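PDB 1MJH: universal stress protein MJ0577 from Methanocaldococcus jannaschii, which binds ATP together with a manganese ion as a homodimeric member of the universal stress protein A family. Local coordinates for residues B[7-12]-B[114-119]. Residues are numbered along the deposited sequence; the frame is centred on the assembly and turned at random.
Sequences KILYPT and KIAEDE. With ATP (adenosine-5'-triphosphate), chain F.
K7 reaches from the strand 7-11 to the backbone of E119, where its NZ gives a hydrogen bond of 2.9 Å to the backbone O of E119. The ammonium lies in the carbonyl plane, at a C=O...N angle of 153°. With CG anti to the backbone N (chi1 -171°), the extended start of the chain brings CD to 3.1 Å from E119 O, and the bend at chi3 then swings NZ round to the same oxygen. A long, flexible lysine suits this partly exposed place at the start of the strand, its methylenes lying beside the peptide and its charge meeting the E119 carbonyl; an alanine here would probably leave that carbonyl without its lysine donor. The E119 carboxylate turns instead to K100, in a salt bridge through OE2.

Two residues along, L9 points the same way and forks over the helix: CD2 meets A116 CB at 3.8 Å, while CD1 touches I115 CG2 at 4.3 Å. The small A116 lets the backbones come close, L9 CA to A116 CA 6.3 Å. Further on, P11 sets CB against adenine N3 and accepts the ribose O2' hydroxyl through its O. Helix packed on a central parallel strand whose C-terminal end receives nucleotide is characteristic of the Rossmann-like alpha/beta fold of universal stress proteins.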
ATOM      1  N   LYS B   7      -6.574  10.206   9.404  1.00 23.39           N
ATOM      2  CA  LYS B   7      -5.230  10.462   9.902  1.00 21.67           C
ATOM      3  C   LYS B   7      -4.220   9.591   9.177  1.00 20.96           C
ATOM      4  O   LYS B   7      -4.380   8.359   9.055  1.00 22.01           O
ATOM      5  CB  LYS B   7      -5.201  10.183  11.423  1.00 25.84           C
ATOM      6  CG  LYS B   7      -3.886  10.626  12.062  1.00 30.47           C
ATOM      7  CD  LYS B   7      -3.862  10.178  13.533  1.00 30.93           C
ATOM      8  CE  LYS B   7      -4.964  10.921  14.300  1.00 35.33           C
ATOM      9  NZ  LYS B   7      -4.572  10.917  15.754  1.00 41.27           N
ATOM     10  N   ILE B   8      -3.246  10.228   8.526  1.00 19.44           N
ATOM     11  CA  ILE B   8      -2.222   9.527   7.739  1.00 20.96           C
ATOM     12  C   ILE B   8      -0.847   9.593   8.398  1.00 22.70           C
ATOM     13  O   ILE B   8      -0.429  10.675   8.882  1.00 23.78           O
ATOM     14  CB  ILE B   8      -2.108  10.289   6.376  1.00 21.31           C
ATOM     15  CG1 ILE B   8      -3.409  10.192   5.621  1.00 21.64           C
ATOM     16  CG2 ILE B   8      -0.953   9.748   5.528  1.00 21.96           C
ATOM     17  CD1 ILE B   8      -3.584  11.283   4.541  1.00 25.01           C
ATOM     18  N   LEU B   9      -0.107   8.489   8.343  1.00 21.30           N
ATOM     19  CA  LEU B   9       1.299   8.516   8.776  1.00 20.76           C
ATOM     20  C   LEU B   9       2.139   8.639   7.505  1.00 20.85           C
ATOM     21  O   LEU B   9       1.969   7.789   6.617  1.00 22.84           O
ATOM     22  CB  LEU B   9       1.796   7.286   9.541  1.00 20.23           C
ATOM     23  CG  LEU B   9       3.287   7.192   9.899  1.00 20.22           C
ATOM     24  CD1 LEU B   9       3.698   8.376  10.811  1.00 26.15           C
ATOM     25  CD2 LEU B   9       3.659   5.896  10.618  1.00 18.78           C
ATOM     26  N   TYR B  10       3.023   9.646   7.406  1.00 19.35           N
ATOM     27  CA  TYR B  10       3.854   9.797   6.232  1.00 20.66           C
ATOM     28  C   TYR B  10       5.296   9.853   6.721  1.00 19.37           C
ATOM     29  O   TYR B  10       5.763  10.885   7.250  1.00 20.56           O
ATOM     30  CB  TYR B  10       3.522  11.101   5.454  1.00 19.84           C
ATOM     31  CG  TYR B  10       4.546  11.476   4.418  1.00 20.34           C
ATOM     32  CD1 TYR B  10       4.977  10.526   3.480  1.00 18.64           C
ATOM     33  CD2 TYR B  10       5.090  12.754   4.354  1.00 21.53           C
ATOM     34  CE1 TYR B  10       5.911  10.858   2.516  1.00 20.39           C
ATOM     35  CE2 TYR B  10       6.030  13.085   3.387  1.00 22.79           C
ATOM     36  CZ  TYR B  10       6.431  12.139   2.489  1.00 21.65           C
ATOM     37  OH  TYR B  10       7.383  12.433   1.513  1.00 22.85           O
ATOM     38  N   PRO B  11       5.965   8.721   6.725  1.00 17.80           N
ATOM     39  CA  PRO B  11       7.355   8.639   7.153  1.00 18.57           C
ATOM     40  C   PRO B  11       8.247   8.963   5.948  1.00 18.93           C
ATOM     41  O   PRO B  11       8.076   8.378   4.884  1.00 20.28           O
ATOM     42  CB  PRO B  11       7.518   7.174   7.541  1.00 24.03           C
ATOM     43  CG  PRO B  11       6.511   6.397   6.729  1.00 19.94           C
ATOM     44  CD  PRO B  11       5.456   7.385   6.303  1.00 20.14           C
ATOM     45  N   THR B  12       9.142   9.929   6.138  1.00 20.05           N
ATOM     46  CA  THR B  12      10.006  10.304   5.018  1.00 20.07           C
ATOM     47  C   THR B  12      11.472  10.257   5.390  1.00 21.78           C
ATOM     48  O   THR B  12      11.832  10.605   6.525  1.00 21.90           O
ATOM     49  CB  THR B  12       9.647  11.746   4.535  1.00 21.03           C
ATOM     50  OG1 THR B  12      10.589  12.046   3.498  1.00 22.37           O
ATOM     51  CG2 THR B  12       9.816  12.789   5.625  1.00 19.65           C
ATOM     52  N   LYS B 114       5.697   1.619  15.538  1.00 24.37           N
ATOM     53  CA  LYS B 114       5.268   2.051  16.875  1.00 25.01           C
ATOM     54  C   LYS B 114       4.403   3.300  16.832  1.00 26.27           C
ATOM     55  O   LYS B 114       3.358   3.426  17.487  1.00 23.18           O
ATOM     56  CB  LYS B 114       6.525   2.239  17.731  1.00 25.14           C
ATOM     57  CG  LYS B 114       6.318   3.029  18.999  1.00 35.67           C
ATOM     58  CD  LYS B 114       7.619   3.085  19.809  1.00 41.20           C
ATOM     59  CE  LYS B 114       7.589   4.367  20.638  1.00 51.29           C
ATOM     60  NZ  LYS B 114       8.852   4.584  21.396  1.00 54.17           N
ATOM     61  N   ILE B 115       4.855   4.293  16.051  1.00 23.50           N
ATOM     62  CA  ILE B 115       4.169   5.564  15.958  1.00 22.01           C
ATOM     63  C   ILE B 115       2.891   5.440  15.178  1.00 25.02           C
ATOM     64  O   ILE B 115       1.872   6.027  15.532  1.00 21.95           O
ATOM     65  CB  ILE B 115       5.141   6.646  15.404  1.00 19.81           C
ATOM     66  CG1 ILE B 115       6.183   6.989  16.488  1.00 24.06           C
ATOM     67  CG2 ILE B 115       4.318   7.875  15.017  1.00 24.35           C
ATOM     68  CD1 ILE B 115       7.312   7.873  15.975  1.00 23.65           C
ATOM     69  N   ALA B 116       2.793   4.532  14.162  1.00 20.11           N
ATOM     70  CA  ALA B 116       1.505   4.350  13.544  1.00 22.32           C
ATOM     71  C   ALA B 116       0.436   3.831  14.543  1.00 19.98           C
ATOM     72  O   ALA B 116      -0.689   4.332  14.489  1.00 21.62           O
ATOM     73  CB  ALA B 116       1.586   3.298  12.450  1.00 19.95           C
ATOM     74  N   GLU B 117       0.919   2.912  15.393  1.00 22.33           N
ATOM     75  CA  GLU B 117      -0.010   2.410  16.432  1.00 22.65           C
ATOM     76  C   GLU B 117      -0.306   3.459  17.514  1.00 21.73           C
ATOM     77  O   GLU B 117      -1.506   3.701  17.817  1.00 24.22           O
ATOM     78  CB  GLU B 117       0.759   1.204  17.033  1.00 23.52           C
ATOM     79  CG  GLU B 117       0.138   0.629  18.320  1.00 27.77           C
ATOM     80  CD  GLU B 117      -1.231   0.032  18.145  1.00 30.26           C
ATOM     81  OE1 GLU B 117      -1.604  -0.439  17.044  1.00 28.74           O
ATOM     82  OE2 GLU B 117      -2.022  -0.028  19.142  1.00 29.27           O
ATOM     83  N   ASP B 118       0.719   4.207  17.935  1.00 24.32           N
ATOM     84  CA  ASP B 118       0.497   5.169  19.064  1.00 25.04           C
ATOM     85  C   ASP B 118      -0.414   6.304  18.658  1.00 28.63           C
ATOM     86  O   ASP B 118      -1.262   6.800  19.440  1.00 27.80           O
ATOM     87  CB  ASP B 118       1.859   5.617  19.579  1.00 26.51           C
ATOM     88  CG  ASP B 118       2.644   4.604  20.377  1.00 36.54           C
ATOM     89  OD1 ASP B 118       2.175   3.476  20.634  1.00 35.32           O
ATOM     90  OD2 ASP B 118       3.791   4.804  20.835  1.00 36.09           O
ATOM     91  N   GLU B 119      -0.239   6.813  17.415  1.00 25.73           N
ATOM     92  CA  GLU B 119      -1.065   7.901  16.902  1.00 25.51           C
ATOM     93  C   GLU B 119      -2.427   7.493  16.376  1.00 24.97           C
ATOM     94  O   GLU B 119      -3.289   8.275  15.949  1.00 27.54           O
ATOM     95  CB  GLU B 119      -0.243   8.716  15.854  1.00 25.17           C
ATOM     96  CG  GLU B 119       1.071   9.266  16.438  1.00 25.06           C
ATOM     97  CD  GLU B 119       0.877  10.519  17.298  1.00 32.27           C
ATOM     98  OE1 GLU B 119      -0.196  11.121  17.295  1.00 34.19           O
ATOM     99  OE2 GLU B 119       1.832  10.906  17.977  1.00 37.65           O
TER
HETATM  100  PG  ATP F3001      17.442   0.131   2.381  1.00 20.85           P
HETATM  101  O1G ATP F3001      16.852  -1.191   2.730  1.00 21.13           O
HETATM  102  O2G ATP F3001      17.289   1.010   3.493  1.00 22.89           O
HETATM  103  O3G ATP F3001      18.845   0.039   1.950  1.00 24.04           O
HETATM  104  PB  ATP F3001      16.009   1.948   0.548  1.00 19.91           P
HETATM  105  O1B ATP F3001      16.104   1.987  -0.917  1.00 20.64           O
HETATM  106  O2B ATP F3001      16.698   3.097   1.144  1.00 18.32           O
HETATM  107  O3B ATP F3001      16.563   0.575   1.082  1.00 23.09           O
HETATM  108  PA  ATP F3001      13.641   2.169   2.347  1.00 20.61           P
HETATM  109  O1A ATP F3001      13.000   0.917   2.668  1.00 19.12           O
HETATM  110  O2A ATP F3001      14.484   2.757   3.331  1.00 20.22           O
HETATM  111  O3A ATP F3001      14.464   1.945   0.943  1.00 20.12           O
HETATM  112  O5' ATP F3001      12.712   3.358   1.891  1.00 18.70           O
HETATM  113  C5' ATP F3001      11.297   3.070   1.750  1.00 20.72           C
HETATM  114  C4' ATP F3001      10.494   4.187   2.390  1.00 17.11           C
HETATM  115  O4' ATP F3001      10.661   4.059   3.859  1.00 18.95           O
HETATM  116  C3' ATP F3001      10.933   5.615   2.109  1.00 21.39           C
HETATM  117  O3' ATP F3001      10.459   6.110   0.849  1.00 17.06           O
HETATM  118  C2' ATP F3001      10.318   6.341   3.331  1.00 20.81           C
HETATM  119  O2' ATP F3001       8.908   6.534   3.100  1.00 18.17           O
HETATM  120  C1' ATP F3001      10.580   5.303   4.454  1.00 18.06           C
HETATM  121  N9  ATP F3001      11.785   5.572   5.226  1.00 18.40           N
HETATM  122  C8  ATP F3001      13.025   5.052   5.088  1.00 17.84           C
HETATM  123  N7  ATP F3001      13.878   5.448   6.013  1.00 22.13           N
HETATM  124  C5  ATP F3001      13.192   6.292   6.749  1.00 17.05           C
HETATM  125  C6  ATP F3001      13.572   7.025   7.862  1.00 19.88           C
HETATM  126  N6  ATP F3001      14.818   6.962   8.332  1.00 22.55           N
HETATM  127  N1  ATP F3001      12.644   7.800   8.415  1.00 22.65           N
HETATM  128  C2  ATP F3001      11.359   7.842   7.935  1.00 18.94           C
HETATM  129  N3  ATP F3001      10.896   7.164   6.870  1.00 19.61           N
HETATM  130  C4  ATP F3001      11.906   6.441   6.336  1.00 17.34           C